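Local coordinates for putative acyl-[acyl-carrier-protein] desaturase DesA2 (PDB 1ZA0) that may act as a di-iron acyl-[acyl-carrier-protein] desaturase in mycobacterial fatty acid biosynthesis, at residues D30-H35 and H108-A113; I112-Y117 and A179-R184. One frame throughout, in Å; residues are numbered along the deposited sequence. Where two conformers were deposited one is given.

Following the chain from its N terminus, helix 9-27 ends and the loop before helix 63-77 begins; 30-35, in that loop, packs on 108-113 of helix 95-121, closing a loop with 72 residues between the segments (interaction 1). The same helix then opens interaction 2: 112-117 meets 179-184 of helix 176-206 after 61 further residues, 32 of them helical. The two loops neither nest nor cross but follow one another, with Ile112 and Ala113 common to both segments of helix 95-121. Their centres lie about 7 Å apart, and they touch directly where Trp32 packs on Arg184. Together they tie the loop between helices 9-27 and 63-77 to two helices of the four-helix bundle.

Interaction 1: residues D30-H35 and H108-A113; sequences DIWFAH and HLHAIA. With EDO (1,2-ethanediol), chain C.
Leu109 lays its CD2 methyl over the indole of Trp32, 3.8 Å from the centroid of the six-membered ring and 14° off its normal, a CH-pi contact over the face. CG of Leu109 is anti to the backbone N (chi1 -174°), and the two branches part: CD2 takes the ring, while CD1 reaches Ala34 CB at 4.0 Å. Packing is close at Ala34, whose CB lies 3.6 Å from both the CB and the backbone N of Ala113; with side chains this small, the two CA atoms come within 4.2 Å. Here the loop after helix 9-27 lies against helix 95-121 of the desaturase four-helix bundle. His110, a probable iron ligand as in relatives, here stays about 5 Å from the bound manganese ion; its imidazole and the indole meet edge to edge, His110 CD2 3.7 Å from Trp32 CZ2. Asp188 OD2 is hydrogen-bonded to Trp32 NE1 and His110 NE2, linking both rings to helix 176-206. The contact is looser at exposed Phe33, whose CB turns away and whose CA stays 4.4 Å from Leu109 CD1. Nearby, O1 of an ethanediol, probably from the crystallisation liquor, accepts a hydrogen bond from Trp32 N (3.0 Å, 163°) and donates back to Trp32 O; the diol also bonds Asp188 OD1.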
loop_
_atom_site.group_PDB
_atom_site.type_symbol
_atom_site.label_atom_id
_atom_site.label_comp_id
_atom_site.label_asym_id
_atom_site.label_seq_id
_atom_site.Cartn_x
_atom_site.Cartn_y
_atom_site.Cartn_z
ATOM N N ASP A 30 -5.664 0.265 16.869
ATOM C CA ASP A 30 -4.529 0.429 17.799
ATOM C C ASP A 30 -3.642 1.545 17.199
ATOM O O ASP A 30 -2.707 1.265 16.433
ATOM C CB ASP A 30 -3.769 -0.896 17.886
ATOM C CG ASP A 30 -2.601 -0.849 18.869
ATOM O OD1 ASP A 30 -2.513 0.053 19.744
ATOM O OD2 ASP A 30 -1.700 -1.712 18.817
ATOM N N ILE A 31 -3.993 2.771 17.550
ATOM C CA ILE A 31 -3.640 4.006 16.846
ATOM C C ILE A 31 -2.194 4.294 17.065
ATOM O O ILE A 31 -1.727 4.143 18.129
ATOM C CB ILE A 31 -4.558 5.194 17.339
ATOM C CG1 ILE A 31 -6.018 4.941 16.956
ATOM C CG2 ILE A 31 -4.148 6.580 16.804
ATOM C CD1 ILE A 31 -6.243 4.427 15.568
ATOM N N TRP A 32 -1.490 4.641 16.004
ATOM C CA TRP A 32 -0.097 5.115 16.087
ATOM C C TRP A 32 0.031 6.485 15.401
ATOM O O TRP A 32 -0.838 6.887 14.651
ATOM C CB TRP A 32 0.853 4.087 15.467
ATOM C CG TRP A 32 0.672 3.822 14.010
ATOM C CD1 TRP A 32 -0.272 3.030 13.417
ATOM C CD2 TRP A 32 1.537 4.258 12.946
ATOM N NE1 TRP A 32 -0.074 2.971 12.050
ATOM C CE2 TRP A 32 1.032 3.716 11.733
ATOM C CE3 TRP A 32 2.686 5.063 12.895
ATOM C CZ2 TRP A 32 1.611 3.957 10.512
ATOM C CZ3 TRP A 32 3.261 5.292 11.688
ATOM C CH2 TRP A 32 2.714 4.760 10.494
ATOM N N PHE A 33 1.118 7.206 15.726
ATOM C CA PHE A 33 1.404 8.537 15.185
ATOM C C PHE A 33 2.728 8.480 14.448
ATOM O O PHE A 33 3.643 7.842 14.907
ATOM C CB PHE A 33 1.427 9.549 16.342
ATOM C CG PHE A 33 0.152 9.590 17.099
ATOM C CD1 PHE A 33 -0.928 10.323 16.612
ATOM C CD2 PHE A 33 -0.001 8.878 18.308
ATOM C CE1 PHE A 33 -2.142 10.333 17.318
ATOM C CE2 PHE A 33 -1.235 8.873 18.988
ATOM C CZ PHE A 33 -2.282 9.603 18.501
ATOM N N ALA A 34 2.752 9.064 13.250
ATOM C CA ALA A 34 3.904 9.155 12.416
ATOM C C ALA A 34 5.099 9.717 13.226
ATOM O O ALA A 34 6.217 9.175 13.136
ATOM C CB ALA A 34 3.562 10.067 11.181
ATOM N N HIS A 35 4.859 10.776 13.998
ATOM C CA HIS A 35 5.938 11.475 14.703
ATOM C C HIS A 35 6.642 10.592 15.741
ATOM O O HIS A 35 7.768 10.847 16.107
ATOM C CB HIS A 35 5.478 12.807 15.317
ATOM C CG HIS A 35 4.539 12.654 16.463
ATOM N ND1 HIS A 35 3.196 12.931 16.356
ATOM C CD2 HIS A 35 4.736 12.218 17.727
ATOM C CE1 HIS A 35 2.616 12.684 17.517
ATOM N NE2 HIS A 35 3.519 12.217 18.350
ATOM N N HIS A 108 -2.667 8.792 4.440
ATOM C CA HIS A 108 -1.948 10.029 4.605
ATOM C C HIS A 108 -0.885 9.905 5.697
ATOM O O HIS A 108 0.189 10.425 5.574
ATOM C CB HIS A 108 -2.877 11.138 5.049
ATOM C CG HIS A 108 -2.229 12.477 5.006
ATOM N ND1 HIS A 108 -2.813 13.598 5.545
ATOM C CD2 HIS A 108 -1.043 12.885 4.482
ATOM C CE1 HIS A 108 -2.039 14.648 5.318
ATOM N NE2 HIS A 108 -0.956 14.244 4.679
ATOM N N LEU A 109 -1.281 9.319 6.811
ATOM C CA LEU A 109 -0.429 9.047 7.944
ATOM C C LEU A 109 0.847 8.282 7.553
ATOM O O LEU A 109 1.940 8.661 7.984
ATOM C CB LEU A 109 -1.197 8.333 9.056
ATOM C CG LEU A 109 -0.324 8.171 10.340
ATOM C CD1 LEU A 109 -0.400 9.428 11.228
ATOM C CD2 LEU A 109 -0.742 6.971 11.098
ATOM N N HIS A 110 0.704 7.292 6.684
ATOM C CA HIS A 110 1.786 6.505 6.170
ATOM C C HIS A 110 2.755 7.393 5.406
ATOM O O HIS A 110 3.967 7.313 5.643
ATOM C CB HIS A 110 1.255 5.387 5.168
ATOM C CG HIS A 110 0.320 4.414 5.817
ATOM N ND1 HIS A 110 -0.508 3.560 5.095
ATOM C CD2 HIS A 110 0.132 4.113 7.133
ATOM C CE1 HIS A 110 -1.170 2.801 5.959
ATOM N NE2 HIS A 110 -0.798 3.114 7.197
ATOM N N ALA A 111 2.213 8.243 4.517
ATOM C CA ALA A 111 3.027 9.171 3.719
ATOM C C ALA A 111 3.808 10.156 4.660
ATOM O O ALA A 111 4.996 10.408 4.457
ATOM C CB ALA A 111 2.145 9.935 2.721
ATOM N N ILE A 112 3.182 10.651 5.719
ATOM C CA ILE A 112 3.872 11.591 6.595
ATOM C C ILE A 112 5.022 10.885 7.296
ATOM O O ILE A 112 6.135 11.436 7.397
ATOM C CB ILE A 112 2.922 12.163 7.662
ATOM C CG1 ILE A 112 1.810 13.043 7.015
ATOM C CG2 ILE A 112 3.694 12.977 8.657
ATOM C CD1 ILE A 112 0.550 13.163 8.022
ATOM N N ALA A 113 4.737 9.695 7.847
ATOM C CA ALA A 113 5.746 8.938 8.597
ATOM C C ALA A 113 6.969 8.661 7.670
ATOM O O ALA A 113 8.105 8.915 8.039
ATOM C CB ALA A 113 5.212 7.632 9.074
HETATM C C1 EDO C . -3.153 4.577 12.089
HETATM O O1 EDO C . -3.001 4.995 13.414
HETATM C C2 EDO C . -4.017 3.334 12.031
HETATM O O2 EDO C . -3.479 2.256 12.771
#

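Interaction 2: residues I112-Y117 and A179-R184; sequences IALREY and AGLIDR
Two nearly antiparallel helices of the ferritin-like bundle, 95-121 and 176-206, pack here through Leu181, which projects at Ala113 and Tyr117. The axes of segments 112-117 and 179-184 run at 163° to each other and approach to 10.8 Å, so the gap is bridged by side chains, with no hydrogen bond across it. Leu181 has CG anti to its backbone N (chi1 -171°), which carries the isopropyl end out toward helix 95-121. Its CD1 methyl settles between residues one helical turn apart: it lies 4.0 Å from Ala113 CB, 4.0 Å from Tyr117 CB and 3.8 Å from the carbonyl O of Ala113. That oxygen already accepts the helical bond from Tyr117 N, so the methyl packs beside a satisfied carbonyl. The Tyr117 ring leans obliquely past the same methyl, and its OH is hydrogen-bonded to Glu175 just ahead of helix 176-206. A second meeting is methyl to methyl, Leu114 CD2 to Ile182 CD1 at 3.6 Å, with the side chains crossing at about a right angle; Leu114 CD2 also lies 4.2 Å from Leu181 CD2. All five touching residues are buried. Within the bundle, Ile182 also packs on Cys166, Leu169 and Ala170 of helix 148-172, and Leu114 touches Leu72 of helix 63-77. The Leu114 side chain is about 5 Å from that of His110 and about 11 Å from the bound manganese ion.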
loop_
_atom_site.group_PDB
_atom_site.type_symbol
_atom_site.label_atom_id
_atom_site.label_comp_id
_atom_site.label_asym_id
_atom_site.label_seq_id
_atom_site.Cartn_x
_atom_site.Cartn_y
_atom_site.Cartn_z
ATOM N N ILE A 112 3.182 10.651 5.719
ATOM C CA ILE A 112 3.872 11.591 6.595
ATOM C C ILE A 112 5.022 10.885 7.296
ATOM O O ILE A 112 6.135 11.436 7.397
ATOM C CB ILE A 112 2.922 12.163 7.662
ATOM C CG1 ILE A 112 1.810 13.043 7.015
ATOM C CG2 ILE A 112 3.694 12.977 8.657
ATOM C CD1 ILE A 112 0.550 13.163 8.022
ATOM N N ALA A 113 4.737 9.695 7.847
ATOM C CA ALA A 113 5.746 8.938 8.597
ATOM C C ALA A 113 6.969 8.661 7.670
ATOM O O ALA A 113 8.105 8.915 8.039
ATOM C CB ALA A 113 5.212 7.632 9.074
ATOM N N LEU A 114 6.713 8.168 6.460
ATOM C CA LEU A 114 7.803 7.857 5.552
ATOM C C LEU A 114 8.625 9.082 5.176
ATOM O O LEU A 114 9.848 9.038 5.170
ATOM C CB LEU A 114 7.307 7.193 4.276
ATOM C CG LEU A 114 6.770 5.750 4.366
ATOM C CD1 LEU A 114 5.860 5.507 3.159
ATOM C CD2 LEU A 114 7.918 4.719 4.326
ATOM N N ARG A 115 7.946 10.151 4.799
ATOM C CA ARG A 115 8.646 11.376 4.415
ATOM C C ARG A 115 9.499 11.932 5.540
ATOM O O ARG A 115 10.668 12.234 5.312
ATOM C CB ARG A 115 7.673 12.440 3.951
ATOM C CG ARG A 115 8.295 13.705 3.395
ATOM C CD ARG A 115 7.265 14.690 2.792
ATOM N NE ARG A 115 6.730 14.196 1.545
ATOM C CZ ARG A 115 7.396 14.163 0.410
ATOM N NH1 ARG A 115 8.596 14.705 0.306
ATOM N NH2 ARG A 115 6.824 13.644 -0.658
ATOM N N GLU A 116 8.905 12.058 6.720
ATOM C CA GLU A 116 9.586 12.586 7.894
ATOM C C GLU A 116 10.777 11.731 8.331
ATOM O O GLU A 116 11.868 12.268 8.633
ATOM C CB GLU A 116 8.630 12.856 9.040
ATOM C CG GLU A 116 7.732 14.036 8.695
ATOM C CD GLU A 116 6.713 14.425 9.770
ATOM O OE1 GLU A 116 6.716 13.821 10.856
ATOM O OE2 GLU A 116 5.888 15.321 9.452
ATOM N N TYR A 117 10.615 10.421 8.315
ATOM C CA TYR A 117 11.728 9.556 8.619
ATOM C C TYR A 117 12.840 9.877 7.624
ATOM O O TYR A 117 14.010 10.056 7.987
ATOM C CB TYR A 117 11.345 8.079 8.515
ATOM C CG TYR A 117 12.506 7.155 8.782
ATOM C CD1 TYR A 117 12.688 6.567 10.012
ATOM C CD2 TYR A 117 13.380 6.830 7.762
ATOM C CE1 TYR A 117 13.803 5.696 10.257
ATOM C CE2 TYR A 117 14.460 6.020 7.960
ATOM C CZ TYR A 117 14.692 5.472 9.219
ATOM O OH TYR A 117 15.777 4.596 9.364
ATOM N N ALA A 179 12.031 -0.384 10.807
ATOM C CA ALA A 179 11.383 -1.668 10.805
ATOM C C ALA A 179 10.022 -1.535 11.506
ATOM O O ALA A 179 9.049 -2.048 11.018
ATOM C CB ALA A 179 12.248 -2.737 11.464
ATOM N N GLY A 180 9.984 -0.859 12.638
ATOM C CA GLY A 180 8.775 -0.549 13.367
ATOM C C GLY A 180 7.731 0.219 12.571
ATOM O O GLY A 180 6.538 -0.109 12.579
ATOM N N LEU A 181 8.206 1.211 11.858
ATOM C CA LEU A 181 7.363 2.062 11.013
ATOM C C LEU A 181 6.713 1.262 9.892
ATOM O O LEU A 181 5.479 1.311 9.687
ATOM C CB LEU A 181 8.227 3.185 10.433
ATOM C CG LEU A 181 7.496 4.327 9.685
ATOM C CD1 LEU A 181 8.511 5.457 9.508
ATOM C CD2 LEU A 181 7.046 3.913 8.355
ATOM N N ILE A 182 7.535 0.520 9.135
ATOM C CA ILE A 182 7.026 -0.262 8.055
ATOM C C ILE A 182 6.086 -1.388 8.548
ATOM O O ILE A 182 5.097 -1.695 7.893
ATOM C CB ILE A 182 8.118 -0.842 7.135
ATOM C CG1 ILE A 182 9.017 0.277 6.548
ATOM C CG2 ILE A 182 7.476 -1.602 5.999
ATOM C CD1 ILE A 182 8.256 1.333 5.629
ATOM N N ASP A 183 6.419 -1.997 9.666
ATOM C CA ASP A 183 5.521 -2.987 10.254
ATOM C C ASP A 183 4.145 -2.359 10.626
ATOM O O ASP A 183 3.124 -3.012 10.432
ATOM C CB ASP A 183 6.197 -3.540 11.489
ATOM C CG ASP A 183 5.326 -4.432 12.286
ATOM O OD1 ASP A 183 5.187 -5.618 11.890
ATOM O OD2 ASP A 183 4.797 -4.030 13.320
ATOM N N ARG A 184 4.115 -1.140 11.182
ATOM C CA ARG A 184 2.822 -0.455 11.448
ATOM C C ARG A 184 2.026 -0.289 10.161
ATOM O O ARG A 184 0.815 -0.566 10.136
ATOM C CB ARG A 184 2.972 0.904 12.166
ATOM C CG ARG A 184 3.285 0.862 13.650
ATOM C CD ARG A 184 2.167 0.332 14.617
ATOM N NE ARG A 184 2.524 0.656 16.009
ATOM C CZ ARG A 184 1.690 0.814 17.048
ATOM N NH1 ARG A 184 2.201 1.124 18.238
ATOM N NH2 ARG A 184 0.375 0.660 16.926
#